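Local coordinates for protein pks18 (Mycobacterium tuberculosis, PDB 1TED) that probably extends medium- and long-chain aliphatic acyl-CoA starters with malonyl-CoA to build tri- and tetraketide alpha-pyrones, at residues G37-T42 with V118-R123; L138-S143 with L198-E203. All blocks are in the same frame, centred on the assembly; numbering follows the deposited sequence.

Overall arrangement
Interactions 1 and 2 lie on one mixed sheet, their centres about 11 Å apart. Interaction 1 sets helix 102-125 against strand 32-41; interaction 2 joins the parallel strands 135-142 and 196-204, with strand 226-236 lying between the two sites in the sheet. The same helix reaches both: while Val120 and Arg123 face strand 32-41, Ser121 OG lies 3.4 Å from Val200 CG2 in packing contact. Interaction 1 lies away from the active site; interaction 2 ends near it. The side chain of Glu203 is about 8 Å from that of Cys175, the nucleophile inferred from relatives, and Ser143 touches the tail of the bound myristic acid.

Interaction 1 of 2, residues G37-T42 with V118-R123; sequences GLATGT and VDVSKR
Arg123, whose CB presses against Ala39, turns its charged end back along the helix to Asp119, one turn earlier, and its NH2 meets OD2 of that carboxylate at 2.6 Å. OD2 uses its syn lone pair, while NE reaches OD1 at 3.0 Å from above the carboxylate plane; the guanidinium thus grips both oxygens side-on, and two bonds fix its rotation. The salt bridge lies wholly within helix 102-125; Thr40 O, oblique to the guanidinium and 3.7 Å from NH1, is not hydrogen-bonded to it, and no hydrogen bond links helix to strand.

What joins the two is packing of the helix against small residues of the strand. The methyl of Ala39 rests on the helix, touching Arg123 CB at 3.4 Å and Val120 O at 3.3 Å. Val120 spreads its two branches along the strand: CG1 lies 3.6 Å from Ala39 O, and CG2 comes within 3.7 Å of Gly41 CA, where the lack of a side chain permits so near an approach. Alanine and glycine therefore let the axes close to 6.9 Å, with the helix running roughly antiparallel to the strand at 149°. Val120 also touches Cys228 and Ala230 of the adjoining strand 226-236. Such a helix, laid on a face of a mixed sheet whose other face carries helix 349-361, is characteristic of the layered thiolase fold.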
# COMPACT_ATOMS: atom_id res chain seq x y z
N GLY A 37 5.85 -0.75 21.78
CA GLY A 37 6.99 -1.60 21.51
C GLY A 37 7.69 -1.05 20.28
O GLY A 37 7.04 -0.56 19.37
N LEU A 38 9.02 -1.14 20.27
CA LEU A 38 9.82 -0.65 19.16
C LEU A 38 11.12 -1.44 19.04
O LEU A 38 11.88 -1.56 20.01
CB LEU A 38 10.13 0.84 19.37
CG LEU A 38 10.94 1.62 18.32
CD1 LEU A 38 10.87 3.09 18.66
CD2 LEU A 38 12.40 1.17 18.29
N ALA A 39 11.37 -1.97 17.85
CA ALA A 39 12.58 -2.75 17.61
C ALA A 39 13.25 -2.29 16.33
O ALA A 39 12.61 -1.77 15.41
CB ALA A 39 12.26 -4.23 17.52
N THR A 40 14.55 -2.52 16.27
CA THR A 40 15.36 -2.10 15.15
C THR A 40 16.26 -3.23 14.64
O THR A 40 16.70 -4.08 15.42
CB THR A 40 16.21 -0.91 15.59
OG1 THR A 40 15.43 0.30 15.47
CG2 THR A 40 17.48 -0.83 14.80
N GLY A 41 16.55 -3.24 13.35
CA GLY A 41 17.39 -4.29 12.82
C GLY A 41 17.88 -4.09 11.40
O GLY A 41 17.24 -3.42 10.58
N THR A 42 19.01 -4.71 11.09
CA THR A 42 19.60 -4.60 9.77
C THR A 42 20.40 -5.85 9.49
O THR A 42 20.68 -6.63 10.41
CB THR A 42 20.58 -3.41 9.70
OG1 THR A 42 21.77 -3.74 10.43
CG2 THR A 42 19.98 -2.16 10.32
N VAL A 118 10.91 -10.89 10.22
CA VAL A 118 10.39 -11.80 11.23
C VAL A 118 11.16 -11.57 12.53
O VAL A 118 10.57 -11.52 13.61
CB VAL A 118 10.54 -13.27 10.77
CG1 VAL A 118 10.30 -14.23 11.94
CG2 VAL A 118 9.55 -13.56 9.64
N ASP A 119 12.47 -11.41 12.43
CA ASP A 119 13.29 -11.18 13.61
C ASP A 119 12.95 -9.87 14.33
O ASP A 119 12.72 -9.86 15.54
CB ASP A 119 14.77 -11.24 13.23
CG ASP A 119 15.69 -10.77 14.35
OD1 ASP A 119 15.38 -11.00 15.54
OD2 ASP A 119 16.74 -10.17 14.03
N VAL A 120 12.91 -8.76 13.59
CA VAL A 120 12.62 -7.45 14.19
C VAL A 120 11.23 -7.37 14.80
O VAL A 120 11.06 -6.85 15.90
CB VAL A 120 12.82 -6.32 13.16
CG1 VAL A 120 12.46 -4.97 13.77
CG2 VAL A 120 14.26 -6.32 12.68
N SER A 121 10.24 -7.92 14.09
CA SER A 121 8.85 -7.95 14.55
C SER A 121 8.79 -8.64 15.91
O SER A 121 8.08 -8.19 16.81
CB SER A 121 7.96 -8.71 13.56
OG SER A 121 7.91 -8.04 12.30
N LYS A 122 9.52 -9.74 16.04
CA LYS A 122 9.58 -10.49 17.30
C LYS A 122 10.19 -9.64 18.40
O LYS A 122 9.71 -9.67 19.53
CB LYS A 122 10.43 -11.77 17.16
CG LYS A 122 9.79 -12.92 16.44
CD LYS A 122 10.79 -14.07 16.31
CE LYS A 122 10.23 -15.26 15.53
NZ LYS A 122 11.27 -16.32 15.34
N ARG A 123 11.26 -8.91 18.09
CA ARG A 123 11.92 -8.08 19.09
C ARG A 123 10.98 -7.00 19.62
O ARG A 123 11.05 -6.64 20.80
CB ARG A 123 13.17 -7.39 18.53
CG ARG A 123 14.20 -8.31 17.89
CD ARG A 123 15.44 -7.52 17.47
NE ARG A 123 16.32 -8.34 16.64
CZ ARG A 123 17.61 -8.10 16.45
NH1 ARG A 123 18.20 -7.06 17.02
NH2 ARG A 123 18.32 -8.93 15.70

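Interaction 2 of 2, residues L138-S143 with L198-E203; sequences LVLATS and LVVCIE. With MYR (myristic acid), chain E.
Two neighbouring parallel strands of the thiolase-fold sheet meet here and carry their C-terminal ends to the active-site region. Val139 and Ala141 each bond to residues on either side of their partners: Val139 N gives to Leu198 O and Val139 O takes from Val200 N, at 2.7 Å, and Ala141 repeats the pattern with Val200 O and Ile202 N. Ala141 O is gripped twice, for Thr142 OG1 also donates to it at 2.6 Å from above the carbonyl plane, a steep approach off the lone pairs that gives the buried hydroxyl an acceptor within its own strand.

Beyond the last backbone bond, the side chain of Glu203 accepts the next N-H. Its chain, bent at chi2 (67°), brings OE2 to Ser143 N at 2.6 Å through the syn lone pair; OE2 also bonds Thr144 OG1 and OE1 bonds Ser349 OG, so a buried carboxylate is held at both oxygens. Ser143 CB in turn lies 3.6 Å from C14, the tail end of the myristic acid.

On one face, branched aliphatic side chains pack across the pair: Leu140 CD2 reaches over to Val200 CG1 at 3.6 Å, and Leu138 lies alongside Leu198, CD1 to CD2 3.9 Å. Helices 102-125 and 151-159 cover that face, and helices 177-191 and 349-361 the face with Val139, Val199 and Cys201; strand 166-171 bonds the far edge of 138-142.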
# COMPACT_ATOMS: atom_id res chain seq x y z
N LEU A 138 -1.66 -5.67 10.78
CA LEU A 138 -0.26 -5.74 10.43
C LEU A 138 -0.06 -4.84 9.22
O LEU A 138 -0.62 -5.11 8.15
CB LEU A 138 0.13 -7.17 10.06
CG LEU A 138 1.40 -7.34 9.23
CD1 LEU A 138 2.58 -6.75 9.95
CD2 LEU A 138 1.63 -8.81 8.97
N VAL A 139 0.70 -3.76 9.38
CA VAL A 139 0.96 -2.86 8.26
C VAL A 139 2.40 -3.04 7.82
O VAL A 139 3.34 -2.92 8.61
CB VAL A 139 0.70 -1.38 8.62
CG1 VAL A 139 0.90 -0.50 7.39
CG2 VAL A 139 -0.70 -1.21 9.17
N LEU A 140 2.57 -3.33 6.54
CA LEU A 140 3.90 -3.54 5.99
C LEU A 140 4.20 -2.48 4.93
O LEU A 140 3.45 -2.33 3.97
CB LEU A 140 3.97 -4.94 5.39
CG LEU A 140 5.30 -5.55 4.95
CD1 LEU A 140 5.80 -4.86 3.69
CD2 LEU A 140 6.31 -5.45 6.10
N ALA A 141 5.30 -1.75 5.12
CA ALA A 141 5.70 -0.73 4.17
C ALA A 141 7.06 -1.03 3.56
O ALA A 141 7.98 -1.51 4.25
CB ALA A 141 5.71 0.63 4.84
N THR A 142 7.19 -0.73 2.26
CA THR A 142 8.44 -0.92 1.53
C THR A 142 8.34 -0.20 0.20
O THR A 142 7.25 0.07 -0.30
CB THR A 142 8.69 -2.41 1.17
OG1 THR A 142 8.37 -3.24 2.29
CG2 THR A 142 10.16 -2.62 0.79
N SER A 143 9.50 0.09 -0.39
CA SER A 143 9.57 0.72 -1.69
C SER A 143 10.69 0.04 -2.47
O SER A 143 11.09 0.50 -3.54
CB SER A 143 9.86 2.22 -1.55
OG SER A 143 8.71 2.89 -1.04
N LEU A 198 0.59 -4.06 14.51
CA LEU A 198 2.00 -4.27 14.27
C LEU A 198 2.37 -3.56 12.97
O LEU A 198 1.76 -3.81 11.93
CB LEU A 198 2.32 -5.77 14.16
CG LEU A 198 3.76 -6.15 13.76
CD1 LEU A 198 4.72 -5.78 14.88
CD2 LEU A 198 3.85 -7.64 13.48
N VAL A 199 3.35 -2.66 13.05
CA VAL A 199 3.83 -1.92 11.89
C VAL A 199 5.24 -2.37 11.55
O VAL A 199 6.11 -2.42 12.42
CB VAL A 199 3.80 -0.39 12.14
CG1 VAL A 199 4.37 0.35 10.94
CG2 VAL A 199 2.38 0.06 12.36
N VAL A 200 5.48 -2.69 10.29
CA VAL A 200 6.78 -3.17 9.87
C VAL A 200 7.26 -2.47 8.61
O VAL A 200 6.60 -2.48 7.58
CB VAL A 200 6.75 -4.72 9.64
CG1 VAL A 200 8.10 -5.22 9.21
CG2 VAL A 200 6.32 -5.43 10.92
N CYS A 201 8.42 -1.82 8.72
CA CYS A 201 9.03 -1.14 7.60
C CYS A 201 10.30 -1.92 7.30
O CYS A 201 11.14 -2.13 8.17
CB CYS A 201 9.35 0.31 7.96
SG CYS A 201 7.90 1.28 8.49
N ILE A 202 10.43 -2.39 6.06
CA ILE A 202 11.58 -3.19 5.66
C ILE A 202 12.12 -2.62 4.36
O ILE A 202 11.40 -2.49 3.37
CB ILE A 202 11.17 -4.68 5.47
CG1 ILE A 202 12.33 -5.48 4.87
CG2 ILE A 202 9.94 -4.76 4.59
CD1 ILE A 202 13.40 -5.87 5.88
N GLU A 203 13.39 -2.26 4.36
CA GLU A 203 13.95 -1.67 3.16
C GLU A 203 15.27 -2.33 2.79
O GLU A 203 16.23 -2.34 3.57
CB GLU A 203 14.12 -0.16 3.40
CG GLU A 203 13.59 0.72 2.27
CD GLU A 203 12.07 0.69 2.09
OE1 GLU A 203 11.34 1.18 2.98
OE2 GLU A 203 11.61 0.18 1.05
C1 MYR E . 26.76 0.15 -2.92
O1 MYR E . 27.52 -0.13 -1.99
O2 MYR E . 27.13 0.96 -3.77
C2 MYR E . 25.38 -0.51 -3.01
C3 MYR E . 24.27 0.52 -2.78
C4 MYR E . 22.89 -0.14 -2.84
C5 MYR E . 21.77 0.89 -2.66
C6 MYR E . 21.71 1.91 -3.80
C7 MYR E . 21.26 1.29 -5.13
C8 MYR E . 19.79 0.85 -5.09
C9 MYR E . 18.85 2.03 -4.88
C10 MYR E . 17.41 1.55 -4.70
C11 MYR E . 16.47 2.73 -4.44
C12 MYR E . 15.04 2.26 -4.20
C13 MYR E . 14.13 3.44 -3.86
C14 MYR E . 12.70 2.98 -3.58
O HOH W 1 9.05 2.95 1.50